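Local atomic coordinates of nitrogenase molybdenum-iron protein beta chain (Clostridium pasteurianum, PDB entry 4WES), a protein that forms, with the alpha chain, the molybdenum-iron component of nitrogenase, which reduces dinitrogen to ammonium, and shares the ligation of an [8Fe-7S] cluster. Residues 145-150 against 243-248; 28-33 against 179-184; 329-334 against 435-440; 268-273 against 298-303; 37-42 against 89-94. All coordinates share one frame; numbering follows the deposited sequence. Where two conformers were deposited one is given.

Contact 1. Residues 145-150 against 243-248; sequences SHVTGF and SYASDL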
# COMPACT_ATOMS: atom_id res chain seq x y z
N SER B 145 22.36 10.62 -19.03
CA SER B 145 21.68 10.80 -17.76
C SER B 145 22.49 10.10 -16.67
O SER B 145 23.57 9.57 -16.89
CB SER B 145 20.28 10.21 -17.79
OG SER B 145 20.37 8.77 -17.82
N HIS B 146 21.90 10.08 -15.47
CA HIS B 146 22.47 9.33 -14.36
C HIS B 146 22.68 7.86 -14.73
O HIS B 146 23.61 7.22 -14.19
CB HIS B 146 21.55 9.47 -13.13
CG HIS B 146 20.18 8.95 -13.35
ND1 HIS B 146 19.24 9.61 -14.12
CD2 HIS B 146 19.60 7.80 -12.93
CE1 HIS B 146 18.15 8.87 -14.16
NE2 HIS B 146 18.34 7.78 -13.43
N VAL B 147 21.88 7.29 -15.63
CA VAL B 147 22.10 5.91 -16.05
C VAL B 147 23.45 5.80 -16.75
O VAL B 147 24.23 4.85 -16.53
CB VAL B 147 20.96 5.46 -16.97
CG1 VAL B 147 21.26 4.10 -17.59
CG2 VAL B 147 19.62 5.45 -16.19
N THR B 148 23.74 6.75 -17.63
CA THR B 148 25.02 6.78 -18.34
C THR B 148 26.16 6.94 -17.37
O THR B 148 27.25 6.37 -17.56
CB THR B 148 25.01 7.95 -19.33
OG1 THR B 148 23.69 8.16 -19.86
CG2 THR B 148 25.99 7.72 -20.45
N GLY B 149 25.98 7.72 -16.31
CA GLY B 149 26.99 7.89 -15.29
C GLY B 149 27.33 6.58 -14.58
O GLY B 149 28.52 6.26 -14.35
N PHE B 150 26.29 5.83 -14.23
CA PHE B 150 26.47 4.49 -13.69
C PHE B 150 27.28 3.64 -14.67
O PHE B 150 28.26 2.98 -14.30
CB PHE B 150 25.11 3.89 -13.38
CG PHE B 150 25.18 2.49 -12.80
CD1 PHE B 150 25.10 2.29 -11.44
CD2 PHE B 150 25.27 1.40 -13.63
CE1 PHE B 150 25.16 1.02 -10.91
CE2 PHE B 150 25.33 0.11 -13.11
CZ PHE B 150 25.23 -0.07 -11.74
N SER B 243 20.84 -3.11 -20.86
CA SER B 243 21.89 -2.67 -21.77
C SER B 243 22.39 -1.25 -21.51
O SER B 243 23.58 -0.98 -21.64
CB SER B 243 21.48 -2.84 -23.22
OG SER B 243 20.41 -1.97 -23.54
N TYR B 244 21.48 -0.34 -21.16
CA TYR B 244 21.91 1.04 -20.96
C TYR B 244 22.92 1.15 -19.82
O TYR B 244 23.94 1.85 -19.93
CB TYR B 244 20.74 1.96 -20.69
CG TYR B 244 19.92 2.37 -21.89
CD1 TYR B 244 19.06 1.48 -22.51
CD2 TYR B 244 19.94 3.68 -22.35
CE1 TYR B 244 18.25 1.86 -23.56
CE2 TYR B 244 19.12 4.09 -23.39
CZ TYR B 244 18.27 3.19 -24.00
OH TYR B 244 17.43 3.59 -25.02
N ALA B 245 22.61 0.52 -18.68
CA ALA B 245 23.45 0.64 -17.52
C ALA B 245 24.70 -0.26 -17.58
O ALA B 245 25.72 0.08 -16.98
CB ALA B 245 22.67 0.30 -16.25
N SER B 246 24.57 -1.42 -18.22
CA SER B 246 25.51 -2.49 -17.96
C SER B 246 26.38 -2.92 -19.15
O SER B 246 27.45 -3.51 -18.95
CB SER B 246 24.76 -3.72 -17.43
OG SER B 246 24.03 -3.38 -16.27
N ASP B 247 25.94 -2.64 -20.39
CA ASP B 247 26.67 -3.18 -21.53
C ASP B 247 28.05 -2.58 -21.67
O ASP B 247 28.97 -3.29 -22.06
CB ASP B 247 25.91 -2.95 -22.84
CG ASP B 247 24.98 -4.05 -23.23
OD1 ASP B 247 24.78 -5.01 -22.48
OD2 ASP B 247 24.44 -3.95 -24.37
N LEU B 248 28.23 -1.29 -21.39
CA LEU B 248 29.53 -0.69 -21.60
C LEU B 248 30.59 -1.41 -20.76
O LEU B 248 31.67 -1.76 -21.24
CB LEU B 248 29.52 0.80 -21.31
CG LEU B 248 30.86 1.50 -21.53
CD1 LEU B 248 31.30 1.48 -22.97
CD2 LEU B 248 30.78 2.95 -21.04
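The ring of F150 presents an edge to the first turn of helix 243-257: A245 O lies in the ring plane, 3.6 Å from F150 CD2, while the A245 methyl CB, displaced to one side of the ring plane, lies 3.9 Å from F150 CD2. A second flat group, the imidazole of H146, is flanked by its own segment, V147 CG2 resting on one face near the rim; its nitrogens are bonded to T22 N and D320 OD2. In the conformer described, CG1 of V147 stands anti to the backbone N (chi1 172°) and meets Y244 CB at 3.8 Å. Beyond that carbon the Y244 ring leads away, and its hydroxyl bonds to F350 N. The small A245 lets the backbones come close, V147 CA and A245 CA lying 5.6 Å apart, while the short helix axes run nearly parallel at 21° and approach to 8.1 Å. A capping box starts helix 146-161: V147 N donates to S145 OG at 3.0 Å, and S145 N donates to T148 OG1 at 2.9 Å. At the start of the other helix, both oxygens of the D322 carboxylate take up amides, those of Y244 and A245. This buried helix pair is bordered by helix 24-33, whose Y30 and A31 pack against F150, and by helix 348-360, which touches Y244.

Contact 2. Residues 28-33 against 179-184; sequences AMYAAL and VGPADM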
# COMPACT_ATOMS: atom_id res chain seq x y z
N ALA B 28 27.29 7.52 -11.16
CA ALA B 28 28.66 7.10 -10.86
C ALA B 28 28.90 7.01 -9.36
O ALA B 28 29.62 6.09 -8.90
CB ALA B 28 29.66 8.06 -11.51
N MET B 29 28.34 7.95 -8.58
CA MET B 29 28.46 7.92 -7.14
C MET B 29 27.81 6.64 -6.58
O MET B 29 28.39 5.97 -5.71
CB MET B 29 27.83 9.19 -6.57
CG MET B 29 27.97 9.34 -5.08
SD MET B 29 27.25 10.86 -4.42
CE MET B 29 28.38 12.09 -5.09
N TYR B 30 26.62 6.31 -7.07
CA TYR B 30 25.93 5.12 -6.67
C TYR B 30 26.74 3.86 -6.99
O TYR B 30 26.91 2.98 -6.15
CB TYR B 30 24.55 5.09 -7.34
CG TYR B 30 23.71 3.89 -6.99
CD1 TYR B 30 23.11 3.79 -5.75
CD2 TYR B 30 23.53 2.83 -7.87
CE1 TYR B 30 22.38 2.68 -5.40
CE2 TYR B 30 22.78 1.73 -7.55
CZ TYR B 30 22.19 1.64 -6.30
OH TYR B 30 21.48 0.54 -5.89
N ALA B 31 27.22 3.78 -8.22
CA ALA B 31 28.09 2.65 -8.59
C ALA B 31 29.28 2.52 -7.67
O ALA B 31 29.66 1.39 -7.27
CB ALA B 31 28.51 2.78 -10.05
N ALA B 32 29.95 3.63 -7.37
CA ALA B 32 31.10 3.62 -6.52
C ALA B 32 30.80 3.13 -5.10
O ALA B 32 31.60 2.44 -4.47
CB ALA B 32 31.75 4.98 -6.48
N LEU B 33 29.63 3.51 -4.59
CA LEU B 33 29.20 3.01 -3.29
C LEU B 33 28.95 1.50 -3.31
O LEU B 33 28.79 0.88 -2.26
CB LEU B 33 27.98 3.78 -2.79
CG LEU B 33 28.29 5.21 -2.36
CD1 LEU B 33 27.00 5.98 -2.09
CD2 LEU B 33 29.16 5.28 -1.12
N VAL B 179 19.88 -0.57 -10.51
CA VAL B 179 18.80 -1.13 -9.73
C VAL B 179 19.14 -0.93 -8.28
O VAL B 179 20.29 -0.68 -7.94
CB VAL B 179 18.51 -2.61 -10.06
CG1 VAL B 179 18.16 -2.76 -11.54
CG2 VAL B 179 19.69 -3.50 -9.71
N GLY B 180 18.16 -1.08 -7.40
CA GLY B 180 18.39 -0.85 -5.99
C GLY B 180 19.05 -2.01 -5.27
O GLY B 180 19.11 -3.13 -5.79
N PRO B 181 19.51 -1.77 -4.05
CA PRO B 181 20.13 -2.84 -3.26
C PRO B 181 19.22 -4.03 -3.05
O PRO B 181 19.72 -5.16 -2.99
CB PRO B 181 20.54 -2.13 -1.96
CG PRO B 181 19.68 -0.90 -1.90
CD PRO B 181 19.47 -0.49 -3.33
N ALA B 182 17.91 -3.84 -2.93
CA ALA B 182 17.03 -4.97 -2.79
C ALA B 182 17.05 -5.85 -4.03
O ALA B 182 16.90 -7.08 -3.95
CB ALA B 182 15.63 -4.55 -2.47
N ASP B 183 17.14 -5.22 -5.20
CA ASP B 183 17.21 -5.96 -6.45
C ASP B 183 18.53 -6.71 -6.57
O ASP B 183 18.57 -7.86 -7.00
CB ASP B 183 17.03 -4.99 -7.62
CG ASP B 183 15.66 -4.36 -7.64
OD1 ASP B 183 15.59 -3.15 -7.93
OD2 ASP B 183 14.68 -5.09 -7.37
N MET B 184 19.63 -6.06 -6.14
CA MET B 184 20.90 -6.76 -6.08
C MET B 184 20.82 -7.98 -5.15
O MET B 184 21.32 -9.06 -5.52
CB MET B 184 22.02 -5.79 -5.68
CG MET B 184 22.32 -4.78 -6.78
SD MET B 184 22.81 -3.21 -6.10
CE MET B 184 23.35 -2.34 -7.60
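The N-terminal end of helix 181-193, reached from strand 172-175 of a parallel sheet, receives the phenol of Y30 from helix 24-33. V179 lies in the approach to this helix, G180 is its N-cap and P181 its first residue. With CG anti to the backbone N (chi1 -179°), the Y30 ring stretches away from its own helix, and across the gap it is met by V179, G180, P181 and M184. Its hydroxyl OH donates to V179 O over a short 2.7 Å. The bond is bent at the acceptor, with a C=O...donor angle of 137°, and the donor is tilted 17° out of the carbonyl plane. The same oxygen, Y30 OH, lies 3.4 Å from G180 CA and equally far from P181 CD, so the G180 alpha carbon and a ring carbon of P181 lie close to it. M184 comes from the opposite direction, its chain bent at chi2, and brings its methyl CE to 3.8 Å from Y30 OH and 4.1 Å from Y30 CE2, oblique to the ring. F178 meets the Y30 ring edge-to-face. At the N-cap itself, G180 N makes a weak bond of 3.3 Å to D183 OD1, while D183 OD2 accepts from the amides of K424 and V425. Y30 OH has a second hydrogen-bond partner besides V179 O, the hydroxyl T204 OG1. A phenol buried in largely apolar surroundings thus has its polar end gripped twice, which should hold the hydroxyl in place at the start of helix 181-193; the turn of the ring is left to packing such as that with F178.

Contact 3. Residues 329-334 against 435-440; sequences KFIIEL and EEITNV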
# COMPACT_ATOMS: atom_id res chain seq x y z
N LYS B 329 6.95 -4.54 -20.61
CA LYS B 329 6.64 -5.92 -21.01
C LYS B 329 5.76 -6.59 -19.95
O LYS B 329 4.82 -7.28 -20.29
CB LYS B 329 7.97 -6.69 -21.23
CG LYS B 329 7.77 -8.14 -21.64
CD LYS B 329 7.10 -8.29 -22.99
CE LYS B 329 7.32 -9.71 -23.58
NZ LYS B 329 6.38 -10.61 -22.93
N PHE B 330 6.09 -6.39 -18.68
CA PHE B 330 5.30 -7.02 -17.61
C PHE B 330 3.87 -6.50 -17.62
O PHE B 330 2.92 -7.27 -17.42
CB PHE B 330 5.99 -6.81 -16.27
CG PHE B 330 5.36 -7.56 -15.12
CD1 PHE B 330 4.82 -8.82 -15.27
CD2 PHE B 330 5.37 -7.02 -13.85
CE1 PHE B 330 4.31 -9.51 -14.19
CE2 PHE B 330 4.85 -7.70 -12.76
CZ PHE B 330 4.32 -8.97 -12.93
N ILE B 331 3.69 -5.20 -17.84
CA ILE B 331 2.34 -4.65 -17.96
C ILE B 331 1.53 -5.38 -19.05
O ILE B 331 0.38 -5.75 -18.84
CB ILE B 331 2.42 -3.12 -18.19
CG1 ILE B 331 2.95 -2.40 -16.97
CG2 ILE B 331 1.09 -2.56 -18.66
CD1 ILE B 331 2.19 -2.56 -15.70
N ILE B 332 2.16 -5.59 -20.21
CA ILE B 332 1.54 -6.36 -21.26
C ILE B 332 1.22 -7.79 -20.81
O ILE B 332 0.12 -8.32 -21.05
CB ILE B 332 2.39 -6.34 -22.54
CG1 ILE B 332 2.47 -4.91 -23.10
CG2 ILE B 332 1.83 -7.29 -23.59
CD1 ILE B 332 3.46 -4.76 -24.23
N GLU B 333 2.17 -8.43 -20.12
CA GLU B 333 1.96 -9.78 -19.61
C GLU B 333 0.80 -9.88 -18.64
O GLU B 333 0.18 -10.93 -18.55
CB GLU B 333 3.25 -10.28 -18.95
CG GLU B 333 4.40 -10.48 -19.93
CD GLU B 333 5.74 -10.77 -19.31
OE1 GLU B 333 6.00 -10.32 -18.18
OE2 GLU B 333 6.54 -11.44 -19.98
N LEU B 334 0.54 -8.79 -17.90
CA LEU B 334 -0.57 -8.73 -16.96
C LEU B 334 -1.93 -8.56 -17.64
O LEU B 334 -2.96 -8.66 -16.98
CB LEU B 334 -0.36 -7.59 -15.96
CG LEU B 334 0.81 -7.84 -14.98
CD1 LEU B 334 1.21 -6.57 -14.28
CD2 LEU B 334 0.46 -8.92 -13.98
N GLU B 435 0.79 -7.15 -6.36
CA GLU B 435 0.09 -6.77 -5.14
C GLU B 435 -0.05 -5.25 -5.04
O GLU B 435 -1.14 -4.75 -4.75
CB GLU B 435 0.80 -7.34 -3.92
CG GLU B 435 0.07 -6.99 -2.65
CD GLU B 435 0.77 -7.34 -1.38
OE1 GLU B 435 2.03 -7.50 -1.39
OE2 GLU B 435 0.06 -7.40 -0.36
N GLU B 436 1.05 -4.55 -5.27
CA GLU B 436 0.99 -3.08 -5.15
C GLU B 436 0.05 -2.45 -6.17
O GLU B 436 -0.73 -1.55 -5.84
CB GLU B 436 2.38 -2.51 -5.33
CG GLU B 436 2.54 -1.06 -5.00
CD GLU B 436 4.03 -0.65 -4.97
OE1 GLU B 436 4.93 -1.34 -5.58
OE2 GLU B 436 4.30 0.41 -4.39
N ILE B 437 0.12 -2.90 -7.42
CA ILE B 437 -0.74 -2.39 -8.47
C ILE B 437 -2.20 -2.65 -8.15
O ILE B 437 -3.05 -1.75 -8.26
CB ILE B 437 -0.34 -3.02 -9.84
CG1 ILE B 437 1.00 -2.46 -10.32
CG2 ILE B 437 -1.43 -2.79 -10.88
CD1 ILE B 437 1.65 -3.22 -11.45
N THR B 438 -2.52 -3.90 -7.79
CA THR B 438 -3.92 -4.21 -7.52
C THR B 438 -4.39 -3.51 -6.25
O THR B 438 -5.55 -3.09 -6.17
CB THR B 438 -4.19 -5.70 -7.54
OG1 THR B 438 -3.40 -6.39 -6.58
CG2 THR B 438 -3.91 -6.29 -8.89
N ASN B 439 -3.52 -3.40 -5.24
CA ASN B 439 -3.90 -2.67 -4.03
C ASN B 439 -4.32 -1.24 -4.36
O ASN B 439 -5.32 -0.73 -3.84
CB ASN B 439 -2.75 -2.60 -3.03
CG ASN B 439 -2.55 -3.84 -2.19
OD1 ASN B 439 -3.29 -4.81 -2.26
ND2 ASN B 439 -1.50 -3.80 -1.39
N VAL B 440 -3.53 -0.51 -5.17
CA VAL B 440 -3.86 0.89 -5.41
C VAL B 440 -5.09 1.05 -6.28
O VAL B 440 -5.90 1.99 -6.08
CB VAL B 440 -2.68 1.72 -5.98
CG1 VAL B 440 -1.54 1.80 -5.01
CG2 VAL B 440 -2.20 1.32 -7.36
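I437 and I331 meet methyl to methyl, the CD1 of I437 lying 4.3 Å from the CD1 of I331. I437 points from helix 426-448 toward the other segment with an extended chain (chi2 166°). I331 leaves helix 321-333 at a slant, and the turn at its second torsion (chi2 -59°) swings CD1 round to face the incoming isoleucine. L334 also lies ahead of the end of the I437 chain, its CD1 4.4 Å from I437 CD1, so one methyl of I437 touches two side chains a helical turn apart. These are loose van der Waals distances, and the main chains stay well separated, I331 CA and I437 CA being 10.2 Å apart. L334 has a second role, since its CD1 stands 4.0 Å above the centre of the F330 ring and closes that face. The setting is helix-on-sheet packing in an alpha/beta domain: helix 321-333 is the connection between the adjacent parallel strands 314-318 and 337-343, a beta-alpha-beta crossover. I331 also rests on I390, and I437 on L388, both of strand 388-391, and V407 of strand 406-408 borders I437 too. Away from the apolar patch, K329 NZ and E333 OE2 form a salt bridge of 3.1 Å one turn apart, the nitrogen standing above the carboxylate plane, 37° out of it. The E333 carboxylate also accepts from V270 N and S271 OG at the start of helix 270-284. On helix 426-448, E435 OE1 bonds to N422 ND2 of the second beta subunit, and T438 packs on Y417 of that same subunit.

Contact 4. Residues 268-273 against 298-303; sequences IGVSAT and QLIDLM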
# COMPACT_ATOMS: atom_id res chain seq x y z
N ILE B 268 12.47 -8.05 -14.74
CA ILE B 268 11.17 -7.65 -14.19
C ILE B 268 10.09 -8.35 -14.97
O ILE B 268 10.04 -8.24 -16.20
CB ILE B 268 10.99 -6.12 -14.22
CG1 ILE B 268 12.06 -5.42 -13.39
CG2 ILE B 268 9.58 -5.75 -13.75
CD1 ILE B 268 12.07 -3.91 -13.56
N GLY B 269 9.21 -9.05 -14.26
CA GLY B 269 8.09 -9.75 -14.88
C GLY B 269 8.39 -11.18 -15.28
O GLY B 269 9.42 -11.75 -14.89
N VAL B 270 7.49 -11.75 -16.08
CA VAL B 270 7.57 -13.17 -16.39
C VAL B 270 8.68 -13.46 -17.39
O VAL B 270 9.64 -14.16 -17.07
CB VAL B 270 6.21 -13.73 -16.88
CG1 VAL B 270 6.33 -15.23 -17.17
CG2 VAL B 270 5.08 -13.45 -15.90
N SER B 271 8.55 -12.97 -18.62
CA SER B 271 9.53 -13.31 -19.65
C SER B 271 10.92 -12.83 -19.30
O SER B 271 11.89 -13.54 -19.54
CB SER B 271 9.10 -12.84 -21.03
OG SER B 271 9.04 -11.42 -21.10
N ALA B 272 11.04 -11.64 -18.72
CA ALA B 272 12.39 -11.13 -18.44
C ALA B 272 13.06 -11.93 -17.30
O ALA B 272 14.24 -12.16 -17.34
CB ALA B 272 12.35 -9.65 -18.13
N THR B 273 12.30 -12.34 -16.29
CA THR B 273 12.89 -13.22 -15.27
C THR B 273 13.18 -14.60 -15.87
O THR B 273 14.26 -15.16 -15.64
CB THR B 273 12.03 -13.32 -14.01
OG1 THR B 273 11.82 -12.00 -13.49
CG2 THR B 273 12.72 -14.15 -12.96
N GLN B 298 3.73 -19.26 -8.22
CA GLN B 298 2.95 -18.36 -7.38
C GLN B 298 2.68 -17.04 -8.12
O GLN B 298 1.59 -16.47 -8.00
CB GLN B 298 3.67 -18.07 -6.07
CG GLN B 298 3.72 -19.28 -5.13
CD GLN B 298 4.66 -19.05 -3.97
OE1 GLN B 298 5.77 -18.52 -4.15
NE2 GLN B 298 4.23 -19.42 -2.80
N LEU B 299 3.67 -16.53 -8.84
CA LEU B 299 3.43 -15.33 -9.65
C LEU B 299 2.34 -15.59 -10.68
O LEU B 299 1.41 -14.78 -10.81
CB LEU B 299 4.73 -14.95 -10.37
CG LEU B 299 4.57 -13.82 -11.39
CD1 LEU B 299 4.00 -12.54 -10.81
CD2 LEU B 299 5.88 -13.59 -12.13
N ILE B 300 2.39 -16.70 -11.39
CA ILE B 300 1.34 -17.01 -12.36
C ILE B 300 -0.00 -17.12 -11.65
O ILE B 300 -1.03 -16.63 -12.14
CB ILE B 300 1.69 -18.30 -13.16
CG1 ILE B 300 2.97 -18.12 -13.98
CG2 ILE B 300 0.52 -18.72 -14.03
CD1 ILE B 300 2.94 -16.99 -14.98
N ASP B 301 -0.01 -17.81 -10.50
CA ASP B 301 -1.24 -17.92 -9.72
C ASP B 301 -1.84 -16.56 -9.41
O ASP B 301 -3.06 -16.37 -9.49
CB ASP B 301 -0.96 -18.71 -8.42
CG ASP B 301 -2.23 -19.17 -7.75
OD1 ASP B 301 -2.77 -20.20 -8.19
OD2 ASP B 301 -2.65 -18.52 -6.78
N LEU B 302 -0.99 -15.62 -9.00
CA LEU B 302 -1.44 -14.27 -8.64
C LEU B 302 -1.92 -13.51 -9.87
O LEU B 302 -2.92 -12.80 -9.79
CB LEU B 302 -0.30 -13.56 -7.94
CG LEU B 302 -0.57 -12.13 -7.50
CD1 LEU B 302 -1.75 -12.02 -6.57
CD2 LEU B 302 0.66 -11.56 -6.85
N MET B 303 -1.20 -13.62 -10.97
CA MET B 303 -1.64 -12.96 -12.20
C MET B 303 -3.01 -13.42 -12.64
O MET B 303 -3.83 -12.62 -13.12
CB MET B 303 -0.61 -13.22 -13.32
CG MET B 303 0.74 -12.54 -13.05
SD MET B 303 2.03 -12.99 -14.21
CE MET B 303 1.46 -12.16 -15.70
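V270 directs one branch at helix 290-305: with CG1 anti to the backbone N (chi1 -179°), CG2 falls beside that N and faces three side chains. M303 brings SD to 3.5 Å from V270 CG2, and the bend at its third torsion (chi3 71°) then folds CE back to 3.8 Å from the same methyl. L299 CD2 touches V270 CG2 at 3.9 Å, and I300 CD1 adds a looser contact with V270 CG2 at 4.2 Å. A single methyl thus fits among three residues of one helical surface, and M514 of the alpha chain packs on both V270 and I300. The turn carrying V270 is fastened at G269, the N-cap of helix 270-284. G269 O accepts from T273 OG1 at 2.8 Å, in the carbonyl plane, and from T273 N at 3.3 Å. On helix 290-305, D301 belongs to a metal site: its OD2 binds an iron(II) ion together with D305, and K61 O and E62 OE1 of the second beta subunit complete the set of protein ligands. The apolar packing accordingly joins helix 270-284 to a helix that carries an intersubunit iron site.

Contact 5. Residues 37-42 against 89-94; sequences NCLPHS and KNIFSL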
# COMPACT_ATOMS: atom_id res chain seq x y z
N ASN B 37 34.62 -0.35 0.85
CA ASN B 37 35.68 0.52 1.34
C ASN B 37 36.09 1.55 0.30
O ASN B 37 37.24 1.98 0.24
CB ASN B 37 36.89 -0.28 1.87
CG ASN B 37 36.58 -1.02 3.13
OD1 ASN B 37 35.47 -0.90 3.69
ND2 ASN B 37 37.56 -1.81 3.59
N CYS B 38 35.12 1.99 -0.49
CA CYS B 38 35.32 3.02 -1.50
C CYS B 38 34.71 4.35 -1.08
O CYS B 38 33.54 4.40 -0.67
CB CYS B 38 34.67 2.58 -2.80
SG CYS B 38 34.76 3.75 -4.15
N LEU B 39 35.48 5.43 -1.20
CA LEU B 39 34.91 6.75 -1.11
C LEU B 39 34.75 7.32 -2.54
O LEU B 39 35.75 7.54 -3.23
CB LEU B 39 35.78 7.70 -0.27
CG LEU B 39 35.16 9.05 0.04
CD1 LEU B 39 33.89 8.90 0.84
CD2 LEU B 39 36.16 9.95 0.72
N PRO B 40 33.52 7.57 -2.97
CA PRO B 40 33.32 8.29 -4.23
C PRO B 40 33.87 9.71 -4.12
O PRO B 40 33.77 10.34 -3.05
CB PRO B 40 31.79 8.34 -4.39
CG PRO B 40 31.27 7.29 -3.45
CD PRO B 40 32.24 7.27 -2.30
N HIS B 41 34.43 10.22 -5.23
CA HIS B 41 34.97 11.56 -5.28
C HIS B 41 34.46 12.30 -6.48
O HIS B 41 34.59 11.83 -7.62
CB HIS B 41 36.50 11.54 -5.34
CG HIS B 41 37.10 12.90 -5.30
ND1 HIS B 41 37.22 13.62 -4.14
CD2 HIS B 41 37.50 13.72 -6.31
CE1 HIS B 41 37.71 14.81 -4.43
NE2 HIS B 41 37.89 14.90 -5.73
N SER B 42 33.84 13.46 -6.23
CA SER B 42 33.28 14.30 -7.27
C SER B 42 34.27 15.39 -7.65
O SER B 42 34.56 16.30 -6.88
CB SER B 42 32.01 14.92 -6.73
OG SER B 42 31.41 15.78 -7.69
N LYS B 89 45.23 13.73 -0.56
CA LYS B 89 46.03 13.74 0.67
C LYS B 89 45.13 13.84 1.90
O LYS B 89 45.39 13.18 2.92
CB LYS B 89 47.06 14.87 0.66
CG LYS B 89 48.01 14.80 -0.51
CD LYS B 89 49.05 15.91 -0.45
CE LYS B 89 49.60 16.25 -1.82
NZ LYS B 89 50.80 17.12 -1.73
N ASN B 90 44.08 14.65 1.83
CA ASN B 90 43.14 14.75 2.95
C ASN B 90 42.26 13.52 3.08
O ASN B 90 41.96 13.09 4.23
CB ASN B 90 42.31 16.01 2.84
CG ASN B 90 43.13 17.24 3.15
OD1 ASN B 90 43.65 17.36 4.27
ND2 ASN B 90 43.25 18.16 2.19
N ILE B 91 41.87 12.93 1.96
CA ILE B 91 41.00 11.77 2.01
C ILE B 91 41.71 10.60 2.67
O ILE B 91 41.17 9.95 3.58
CB ILE B 91 40.53 11.39 0.62
CG1 ILE B 91 39.58 12.45 0.08
CG2 ILE B 91 39.86 10.05 0.64
CD1 ILE B 91 39.43 12.46 -1.42
N PHE B 92 42.91 10.26 2.21
CA PHE B 92 43.55 9.08 2.79
C PHE B 92 43.91 9.31 4.26
O PHE B 92 43.75 8.41 5.07
CB PHE B 92 44.78 8.65 1.99
CG PHE B 92 44.44 7.95 0.70
CD1 PHE B 92 43.69 6.80 0.72
CD2 PHE B 92 44.88 8.41 -0.53
CE1 PHE B 92 43.37 6.13 -0.44
CE2 PHE B 92 44.57 7.73 -1.69
CZ PHE B 92 43.81 6.59 -1.66
N SER B 93 44.35 10.52 4.61
CA SER B 93 44.75 10.81 6.01
C SER B 93 43.56 10.82 6.96
O SER B 93 43.64 10.22 8.04
CB SER B 93 45.51 12.14 6.09
OG SER B 93 44.70 13.27 5.71
N LEU B 94 42.46 11.47 6.59
CA LEU B 94 41.33 11.60 7.49
C LEU B 94 40.41 10.43 7.44
O LEU B 94 39.81 10.10 8.47
CB LEU B 94 40.52 12.86 7.19
CG LEU B 94 41.14 14.20 7.51
CD1 LEU B 94 40.19 15.32 7.08
CD2 LEU B 94 41.44 14.31 9.00
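Strand 38-43 runs past helix 81-95, the main chains coming nearest at L39 and I91, whose CA atoms are 8.5 Å apart. I91 carries the whole helical side of the contact and divides its branches between two strand residues. At chi1 -69° its CG2 lies anti to the backbone N and touches L39 CD2 at 3.7 Å, the two side chains crossing at a slant. The other branch carries CD1 to H41, 3.7 Å from H41 ND1 and 4.2 Å from H41 CE1, oblique to the imidazole. L39 and H41 are two apart in the strand and project from the same face, both with CG anti to the backbone N. The methyl beside H41 ND1 is not its polar partner: ND1 is hydrogen-bonded to S67 OG and NE2 to S69 OG, two bonds that should hold the ring's rotation fixed. P40 points to the other face of the strand, where A32 and L33 of helix 24-33 meet it. N90, next to I91, bonds through its amide to T17 OG1 and P45 O of the alpha chain, so the helix also takes part in the subunit interface. Helix 81-95 lies in the connection from strand 67-68 to strand 99-104, the neighbours of strand 38-43 in a parallel sheet. With helix 24-33 on one face and helix 81-95 on the other, this is the three-layer alpha/beta/alpha packing of a Rossmann-like domain.

How the contacts relate
From the N terminus, contact 2 opens first, at helix 24-33. Contact 5 then opens and closes (37-42 to 89-94) before contact 2 ends at 179-184, so the smaller loop nests within the larger. Contact 1 starts at 145-150, inside the span of contact 2, and ends beyond it at 243-248; the two cross, and they touch where F150 packs on helix 24-33. That helix also meets strand 38-43, linking contacts 2 and 5. Contact 4 closes a short, mostly helical loop from 268 to 303, and contact 3 follows in series, its loop holding four of the five strands of the last sheet (all but 314-318). Contacts 3 and 4 touch, while contact 5 lies about 43 Å from each between centres.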